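Local structure of protein (GYP1P) (Saccharomyces cerevisiae, 1FKM) at residues I34-H38 with P151-D155; R39-W43 with I251-D255; L145-L149 with P162-M166. The protein stimulates GTP hydrolysis by Ypt/Rab GTPases such as YPT1 and YPT7, supplying an arginine and a glutamine finger in trans, and is represented by its TBC-type GAP domain. All coordinates share one frame; numbering follows the deposited sequence.

The three contacts lie within the all-helical Rab-GAP TBC domain and adjoin one another. Contact 2 is buried, its centre about 10 Å from that of the chain, and joins helices 39-46 and 247-261 through a carboxylate held by an arginine and a tryptophan. Contact 1, its centre about 18 Å from the chain's, is a surface meeting of two loops, apolar with a loose charge pair at its edge. Contact 3 is peripheral too, centre to centre about 20 Å, yet its residues are largely buried, packed by rings, methyls and selenium. Contacts 1 and 3 share the connection between helices 133-145 and 168-186, whereas Ile34 N hydrogen-bonds to Asp255 OD2 and so ties contact 1's first loop to contact 2.

Contact 1 of 3, residues I34-H38 with P151-D155; sequences IPKIH and PSQID
Lys36 reaches across to Ile154 and Asp155 with the methylene part of its chain rather than with its ammonium group. Its CG stands between the backbone N and the carbonyl carbon (chi1 60°), and from there the chain runs extended to CE before bending at chi4 (-65°). This shape lays CD against the methyl CG2 of Ile154, 3.8 Å away, the two side chains running aslant to each other. Asp155 comes in at about a right angle to the lysine, and its OD1 lies 3.6 Å from CE of Lys36. The ammonium is less close: NZ of Lys36 is 4.4 Å from OD1 of Asp155, beyond salt-bridge range, so any attraction is probably modest at this exposed edge.

The contact joins two connecting loops of the helical TBC domain, one leading into helix 39-46 and the other, with 151-155 in a 3-10 segment that runs on, belonging to the link between helices 133-145 and 168-186. Ile37 carries the other half of the packing. With its CG1 branch anti to the backbone N (chi1 -171°), the extended chain sends CD1 to the ring of Pro151, 4.0 Å from CG. Ile154, the buried member of the group, brings its own CD1 to 4.1 Å from CA of Ile37. Behind this surface layer, Pro35 and His38 rest on helix 4-15, where His38 NE2 is hydrogen-bonded to Asp12.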
loop_
_atom_site.group_PDB
_atom_site.type_symbol
_atom_site.label_atom_id
_atom_site.label_comp_id
_atom_site.label_asym_id
_atom_site.label_seq_id
_atom_site.Cartn_x
_atom_site.Cartn_y
_atom_site.Cartn_z
ATOM N N ILE A 34 -9.598 -10.399 3.432
ATOM C CA ILE A 34 -8.829 -11.414 4.134
ATOM C C ILE A 34 -8.954 -11.243 5.644
ATOM O O ILE A 34 -8.741 -10.144 6.164
ATOM C CB ILE A 34 -7.330 -11.313 3.756
ATOM C CG1 ILE A 34 -7.169 -11.466 2.239
ATOM C CG2 ILE A 34 -6.529 -12.383 4.494
ATOM C CD1 ILE A 34 -5.810 -10.986 1.706
ATOM N N PRO A 35 -9.318 -12.322 6.366
ATOM C CA PRO A 35 -9.454 -12.267 7.825
ATOM C C PRO A 35 -8.145 -11.699 8.377
ATOM O O PRO A 35 -7.067 -12.096 7.934
ATOM C CB PRO A 35 -9.642 -13.732 8.202
ATOM C CG PRO A 35 -10.388 -14.285 7.013
ATOM C CD PRO A 35 -9.645 -13.668 5.856
ATOM N N LYS A 36 -8.232 -10.788 9.340
ATOM C CA LYS A 36 -7.025 -10.173 9.883
ATOM C C LYS A 36 -5.944 -11.154 10.332
ATOM O O LYS A 36 -4.758 -10.912 10.110
ATOM C CB LYS A 36 -7.375 -9.217 11.032
ATOM C CG LYS A 36 -8.085 -9.849 12.216
ATOM C CD LYS A 36 -8.285 -8.823 13.324
ATOM C CE LYS A 36 -9.002 -9.412 14.533
ATOM N NZ LYS A 36 -10.398 -9.814 14.208
ATOM N N ILE A 37 -6.329 -12.265 10.945
ATOM C CA ILE A 37 -5.325 -13.221 11.401
ATOM C C ILE A 37 -4.513 -13.829 10.243
ATOM O O ILE A 37 -3.369 -14.249 10.430
ATOM C CB ILE A 37 -5.969 -14.353 12.236
ATOM C CG1 ILE A 37 -4.872 -15.202 12.880
ATOM C CG2 ILE A 37 -6.872 -15.216 11.360
ATOM C CD1 ILE A 37 -5.395 -16.265 13.819
ATOM N N HIS A 38 -5.089 -13.849 9.045
ATOM C CA HIS A 38 -4.404 -14.424 7.885
ATOM C C HIS A 38 -3.663 -13.439 6.992
ATOM O O HIS A 38 -2.877 -13.853 6.139
ATOM C CB HIS A 38 -5.399 -15.196 7.012
ATOM C CG HIS A 38 -5.802 -16.516 7.586
ATOM N ND1 HIS A 38 -7.113 -16.839 7.862
ATOM C CD2 HIS A 38 -5.065 -17.592 7.943
ATOM C CE1 HIS A 38 -7.166 -18.058 8.367
ATOM N NE2 HIS A 38 -5.936 -18.537 8.426
ATOM N N PRO A 151 -3.428 -13.106 18.513
ATOM C CA PRO A 151 -4.554 -12.792 17.628
ATOM C C PRO A 151 -5.591 -11.867 18.267
ATOM O O PRO A 151 -6.164 -11.000 17.605
ATOM C CB PRO A 151 -5.127 -14.168 17.307
ATOM C CG PRO A 151 -3.900 -15.034 17.303
ATOM C CD PRO A 151 -3.163 -14.557 18.533
ATOM N N SER A 152 -5.816 -12.051 19.562
ATOM C CA SER A 152 -6.794 -11.251 20.286
ATOM C C SER A 152 -6.379 -9.800 20.509
ATOM O O SER A 152 -7.167 -9.003 21.012
ATOM C CB SER A 152 -7.114 -11.919 21.631
ATOM O OG SER A 152 -5.926 -12.313 22.302
ATOM N N GLN A 153 -5.155 -9.448 20.125
ATOM C CA GLN A 153 -4.683 -8.076 20.310
ATOM C C GLN A 153 -4.325 -7.361 19.007
ATOM O O GLN A 153 -3.765 -6.272 19.033
ATOM C CB GLN A 153 -3.467 -8.053 21.242
ATOM C CG GLN A 153 -3.770 -8.446 22.676
ATOM C CD GLN A 153 -2.534 -8.417 23.559
ATOM O OE1 GLN A 153 -1.780 -7.445 23.553
ATOM N NE2 GLN A 153 -2.325 -9.481 24.327
ATOM N N ILE A 154 -4.655 -7.968 17.872
ATOM C CA ILE A 154 -4.348 -7.370 16.577
ATOM C C ILE A 154 -4.942 -5.975 16.400
ATOM O O ILE A 154 -4.335 -5.114 15.768
ATOM C CB ILE A 154 -4.826 -8.292 15.428
ATOM C CG1 ILE A 154 -3.954 -9.549 15.400
ATOM C CG2 ILE A 154 -4.746 -7.568 14.095
ATOM C CD1 ILE A 154 -4.351 -10.565 14.344
ATOM N N ASP A 155 -6.119 -5.745 16.970
ATOM C CA ASP A 155 -6.768 -4.445 16.849
ATOM C C ASP A 155 -6.013 -3.320 17.553
ATOM O O ASP A 155 -6.330 -2.145 17.370
ATOM C CB ASP A 155 -8.198 -4.517 17.393
ATOM C CG ASP A 155 -9.090 -5.427 16.571
ATOM O OD1 ASP A 155 -8.610 -5.974 15.554
ATOM O OD2 ASP A 155 -10.273 -5.592 16.938
#

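Contact 2 of 3, residues R39-W43 with I251-D255; sequences RPVVW and IRMWD
Asp255 OD1 accepts two hydrogen bonds from the facing helix, one from Arg39 NE and one from Trp43 NE1, each 2.8 Å long. The arginine uses the syn lone pair of OD1 in a bond of 163°, while the indole N-H arrives nearly in line with the C-O bond. A second arginine nitrogen, NH2 of Arg39, meets Asp255 OD2 at 2.8 Å, making a side-on, two-nitrogen salt bridge. Guanidinium and carboxylate are nearly coplanar (19°), but the indole plane stands steeply to the carboxylate, at 75°.

Ile251, one turn earlier on helix 247-261, lays its CG2 methyl over one face of the guanidinium, 3.5 Å from Arg39 NE. Its carbonyl O sits at the edge of the Trp43 ring, 3.4 Å from CZ2. The six-membered ring of this indole also packs on Trp254, whose CB is 3.6 Å from CZ2 of Trp43; the two indoles meet obliquely. The contact thus fastens helix 39-46 to helix 247-261 in the interior of the TBC domain, with Thr143 of helix 133-145 touching Arg39, Trp43 and Ile251. OD2 of Asp255 also accepts the backbone N-H of Ile34. Three residues therefore share this buried carboxylate, which would be expected to fix its rotation and favour its charged form.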
loop_
_atom_site.group_PDB
_atom_site.type_symbol
_atom_site.label_atom_id
_atom_site.label_comp_id
_atom_site.label_asym_id
_atom_site.label_seq_id
_atom_site.Cartn_x
_atom_site.Cartn_y
_atom_site.Cartn_z
ATOM N N ARG A 39 -3.892 -12.145 7.173
ATOM C CA ARG A 39 -3.232 -11.174 6.306
ATOM C C ARG A 39 -1.720 -11.281 6.140
ATOM O O ARG A 39 -1.222 -11.229 5.016
ATOM C CB ARG A 39 -3.596 -9.742 6.710
ATOM C CG ARG A 39 -4.982 -9.332 6.252
ATOM C CD ARG A 39 -5.133 -7.814 6.192
ATOM N NE ARG A 39 -6.439 -7.437 5.663
ATOM C CZ ARG A 39 -7.470 -7.046 6.403
ATOM N NH1 ARG A 39 -7.361 -6.973 7.725
ATOM N NH2 ARG A 39 -8.617 -6.730 5.819
ATOM N N PRO A 40 -0.964 -11.413 7.240
ATOM C CA PRO A 40 0.490 -11.511 7.081
ATOM C C PRO A 40 0.903 -12.545 6.035
ATOM O O PRO A 40 1.564 -12.213 5.049
ATOM C CB PRO A 40 0.962 -11.881 8.484
ATOM C CG PRO A 40 -0.026 -11.147 9.351
ATOM C CD PRO A 40 -1.336 -11.464 8.665
ATOM N N VAL A 41 0.496 -13.791 6.249
ATOM C CA VAL A 41 0.837 -14.864 5.322
ATOM C C VAL A 41 0.266 -14.669 3.919
ATOM O O VAL A 41 0.991 -14.773 2.928
ATOM C CB VAL A 41 0.364 -16.226 5.860
ATOM C CG1 VAL A 41 0.524 -17.298 4.791
ATOM C CG2 VAL A 41 1.180 -16.599 7.089
ATOM N N VAL A 42 -1.026 -14.370 3.833
ATOM C CA VAL A 42 -1.671 -14.202 2.534
ATOM C C VAL A 42 -1.109 -13.047 1.721
ATOM O O VAL A 42 -0.936 -13.176 0.513
ATOM C CB VAL A 42 -3.205 -14.044 2.687
ATOM C CG1 VAL A 42 -3.852 -13.861 1.316
ATOM C CG2 VAL A 42 -3.782 -15.284 3.371
ATOM N N TRP A 43 -0.824 -11.914 2.363
ATOM C CA TRP A 43 -0.250 -10.791 1.632
ATOM C C TRP A 43 1.118 -11.174 1.053
ATOM O O TRP A 43 1.441 -10.826 -0.083
ATOM C CB TRP A 43 -0.096 -9.575 2.548
ATOM C CG TRP A 43 -1.328 -8.731 2.660
ATOM C CD1 TRP A 43 -2.633 -9.143 2.524
ATOM C CD2 TRP A 43 -1.379 -7.338 2.994
ATOM N NE1 TRP A 43 -3.488 -8.084 2.758
ATOM C CE2 TRP A 43 -2.745 -6.968 3.048
ATOM C CE3 TRP A 43 -0.402 -6.366 3.254
ATOM C CZ2 TRP A 43 -3.156 -5.670 3.353
ATOM C CZ3 TRP A 43 -0.815 -5.066 3.559
ATOM C CH2 TRP A 43 -2.177 -4.734 3.605
ATOM N N ILE A 251 -5.989 -0.893 4.496
ATOM C CA ILE A 251 -5.617 -2.297 4.653
ATOM C C ILE A 251 -6.591 -3.211 3.912
ATOM O O ILE A 251 -6.179 -4.111 3.176
ATOM C CB ILE A 251 -5.572 -2.703 6.152
ATOM C CG1 ILE A 251 -4.526 -1.860 6.890
ATOM C CG2 ILE A 251 -5.248 -4.184 6.290
ATOM C CD1 ILE A 251 -3.145 -1.951 6.299
ATOM N N ARG A 252 -7.883 -2.975 4.100
ATOM C CA ARG A 252 -8.901 -3.780 3.436
ATOM C C ARG A 252 -8.805 -3.643 1.920
ATOM O O ARG A 252 -8.935 -4.626 1.192
ATOM C CB ARG A 252 -10.297 -3.373 3.914
ATOM C CG ARG A 252 -11.431 -4.009 3.121
ATOM C CD ARG A 252 -11.436 -5.533 3.199
ATOM N NE ARG A 252 -12.505 -6.068 2.360
ATOM C CZ ARG A 252 -12.427 -6.195 1.040
ATOM N NH1 ARG A 252 -11.318 -5.843 0.400
ATOM N NH2 ARG A 252 -13.473 -6.634 0.354
HETATM N N MSE A 253 -8.578 -2.428 1.445
HETATM C CA MSE A 253 -8.438 -2.185 0.008
HETATM C C MSE A 253 -7.284 -2.996 -0.563
HETATM O O MSE A 253 -7.379 -3.552 -1.666
HETATM C CB MSE A 253 -8.143 -0.712 -0.269
HETATM C CG MSE A 253 -9.271 0.239 0.013
HETATM SE SE MSE A 253 -8.690 2.047 -0.343
HETATM C CE MSE A 253 -8.278 1.850 -2.222
ATOM N N TRP A 254 -6.180 -3.040 0.175
ATOM C CA TRP A 254 -5.013 -3.785 -0.294
ATOM C C TRP A 254 -5.248 -5.286 -0.454
ATOM O O TRP A 254 -4.575 -5.924 -1.261
ATOM C CB TRP A 254 -3.804 -3.492 0.605
ATOM C CG TRP A 254 -3.176 -2.158 0.263
ATOM C CD1 TRP A 254 -3.830 -1.030 -0.152
ATOM C CD2 TRP A 254 -1.784 -1.813 0.316
ATOM N NE1 TRP A 254 -2.935 -0.008 -0.362
ATOM C CE2 TRP A 254 -1.673 -0.460 -0.081
ATOM C CE3 TRP A 254 -0.620 -2.515 0.660
ATOM C CZ2 TRP A 254 -0.441 0.207 -0.144
ATOM C CZ3 TRP A 254 0.606 -1.849 0.597
ATOM C CH2 TRP A 254 0.681 -0.504 0.197
ATOM N N ASP A 255 -6.195 -5.855 0.292
ATOM C CA ASP A 255 -6.495 -7.285 0.134
ATOM C C ASP A 255 -6.901 -7.473 -1.328
ATOM O O ASP A 255 -6.488 -8.426 -1.998
ATOM C CB ASP A 255 -7.696 -7.741 0.979
ATOM C CG ASP A 255 -7.456 -7.679 2.474
ATOM O OD1 ASP A 255 -6.293 -7.644 2.924
ATOM O OD2 ASP A 255 -8.470 -7.687 3.210
#

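Contact 3 of 3, residues L145-L149 with P162-M166; sequences LTEYL and PSTYM
Met166 curls its chain at chi3 (68°), which turns the terminal CE of this selenomethionine onto Tyr148, while Tyr165, with its ring folded back over its own backbone at chi1 63°, turns one face of that ring to Leu149. Two methyl-on-ring contacts result. CE of Met166 sits over the centre of the Tyr148 ring, 3.4 Å from the centroid and only 8° off the normal, a CH-pi contact; the selenium lies obliquely to the same ring in a Met-aromatic contact. Leu149 CD2 likewise lies over the centre of one face of the Tyr165 ring, 3.4 Å from its centroid.

Leu145 touches both pairs. Its CD2 meets Met166 SE at 3.4 Å and the Tyr165 hydroxyl OH at 3.5 Å, and its CD1 meets Pro162 CG at 3.8 Å. The contact closes the two ends of the long connection between helices 133-145 and 168-186 of the TBC domain upon each other. Helix 168-186 packs against it, Leu174 touching Leu145 and Ile171 touching Met166, while Pro162 leans on helix 107-123. With neither hydrogen bonds nor ion pairs between the two segments, their cohesion rests on dispersion and CH-pi contacts, and so on the close fit of methyls to ring faces.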
loop_
_atom_site.group_PDB
_atom_site.type_symbol
_atom_site.label_atom_id
_atom_site.label_comp_id
_atom_site.label_asym_id
_atom_site.label_seq_id
_atom_site.Cartn_x
_atom_site.Cartn_y
_atom_site.Cartn_z
ATOM N N LEU A 145 3.373 -6.606 11.274
ATOM C CA LEU A 145 3.584 -6.486 12.715
ATOM C C LEU A 145 2.544 -7.300 13.478
ATOM O O LEU A 145 2.844 -7.840 14.534
ATOM C CB LEU A 145 3.444 -5.028 13.167
ATOM C CG LEU A 145 4.637 -4.183 13.610
ATOM C CD1 LEU A 145 4.111 -2.829 14.084
ATOM C CD2 LEU A 145 5.401 -4.871 14.738
ATOM N N THR A 146 1.321 -7.382 12.952
ATOM C CA THR A 146 0.257 -8.099 13.653
ATOM C C THR A 146 0.552 -9.572 13.871
ATOM O O THR A 146 -0.001 -10.185 14.776
ATOM C CB THR A 146 -1.129 -7.966 12.944
ATOM O OG1 THR A 146 -1.096 -8.605 11.660
ATOM C CG2 THR A 146 -1.498 -6.495 12.774
ATOM N N GLU A 147 1.421 -10.140 13.046
ATOM C CA GLU A 147 1.767 -11.550 13.183
ATOM C C GLU A 147 2.523 -11.821 14.485
ATOM O O GLU A 147 2.588 -12.960 14.938
ATOM C CB GLU A 147 2.628 -12.001 12.002
ATOM C CG GLU A 147 2.696 -13.508 11.849
ATOM C CD GLU A 147 3.481 -13.940 10.627
ATOM O OE1 GLU A 147 4.434 -13.232 10.241
ATOM O OE2 GLU A 147 3.148 -14.998 10.058
ATOM N N TYR A 148 3.098 -10.779 15.080
ATOM C CA TYR A 148 3.867 -10.929 16.323
ATOM C C TYR A 148 3.062 -10.670 17.594
ATOM O O TYR A 148 3.592 -10.767 18.706
ATOM C CB TYR A 148 5.087 -10.003 16.292
ATOM C CG TYR A 148 6.083 -10.373 15.221
ATOM C CD1 TYR A 148 7.095 -11.303 15.471
ATOM C CD2 TYR A 148 5.991 -9.828 13.945
ATOM C CE1 TYR A 148 7.991 -11.677 14.473
ATOM C CE2 TYR A 148 6.881 -10.197 12.940
ATOM C CZ TYR A 148 7.875 -11.120 13.210
ATOM O OH TYR A 148 8.748 -11.487 12.215
ATOM N N LEU A 149 1.790 -10.331 17.424
ATOM C CA LEU A 149 0.894 -10.066 18.544
ATOM C C LEU A 149 -0.078 -11.223 18.686
ATOM O O LEU A 149 -0.307 -11.966 17.732
ATOM C CB LEU A 149 0.069 -8.802 18.284
ATOM C CG LEU A 149 0.695 -7.420 18.433
ATOM C CD1 LEU A 149 -0.256 -6.369 17.888
ATOM C CD2 LEU A 149 0.998 -7.166 19.898
ATOM N N PRO A 162 6.410 -1.857 19.292
ATOM C CA PRO A 162 6.914 -3.185 18.923
ATOM C C PRO A 162 8.059 -3.686 19.801
ATOM O O PRO A 162 8.227 -4.892 19.985
ATOM C CB PRO A 162 7.353 -2.996 17.469
ATOM C CG PRO A 162 6.391 -1.970 16.966
ATOM C CD PRO A 162 6.359 -0.974 18.113
ATOM N N SER A 163 8.853 -2.761 20.330
ATOM C CA SER A 163 9.983 -3.140 21.172
ATOM C C SER A 163 9.541 -3.680 22.529
ATOM O O SER A 163 10.368 -4.145 23.309
ATOM C CB SER A 163 10.926 -1.947 21.365
ATOM O OG SER A 163 10.267 -0.871 22.006
ATOM N N THR A 164 8.239 -3.625 22.806
ATOM C CA THR A 164 7.707 -4.123 24.071
ATOM C C THR A 164 7.204 -5.558 23.947
ATOM O O THR A 164 6.900 -6.197 24.953
ATOM C CB THR A 164 6.546 -3.243 24.601
ATOM O OG1 THR A 164 5.419 -3.348 23.725
ATOM C CG2 THR A 164 6.976 -1.790 24.694
ATOM N N TYR A 165 7.112 -6.067 22.719
ATOM C CA TYR A 165 6.656 -7.437 22.521
ATOM C C TYR A 165 7.456 -8.212 21.474
ATOM O O TYR A 165 7.109 -9.335 21.122
ATOM C CB TYR A 165 5.147 -7.471 22.205
ATOM C CG TYR A 165 4.694 -6.779 20.930
ATOM C CD1 TYR A 165 4.629 -7.474 19.719
ATOM C CD2 TYR A 165 4.274 -5.448 20.948
ATOM C CE1 TYR A 165 4.148 -6.862 18.556
ATOM C CE2 TYR A 165 3.792 -4.822 19.787
ATOM C CZ TYR A 165 3.731 -5.539 18.599
ATOM O OH TYR A 165 3.249 -4.934 17.457
HETATM N N MSE A 166 8.548 -7.617 21.002
HETATM C CA MSE A 166 9.407 -8.265 20.018
HETATM C C MSE A 166 10.875 -8.028 20.362
HETATM O O MSE A 166 11.240 -6.953 20.833
HETATM C CB MSE A 166 9.133 -7.706 18.617
HETATM C CG MSE A 166 7.756 -8.015 18.059
HETATM SE SE MSE A 166 7.428 -7.055 16.404
HETATM C CE MSE A 166 8.696 -7.965 15.264
#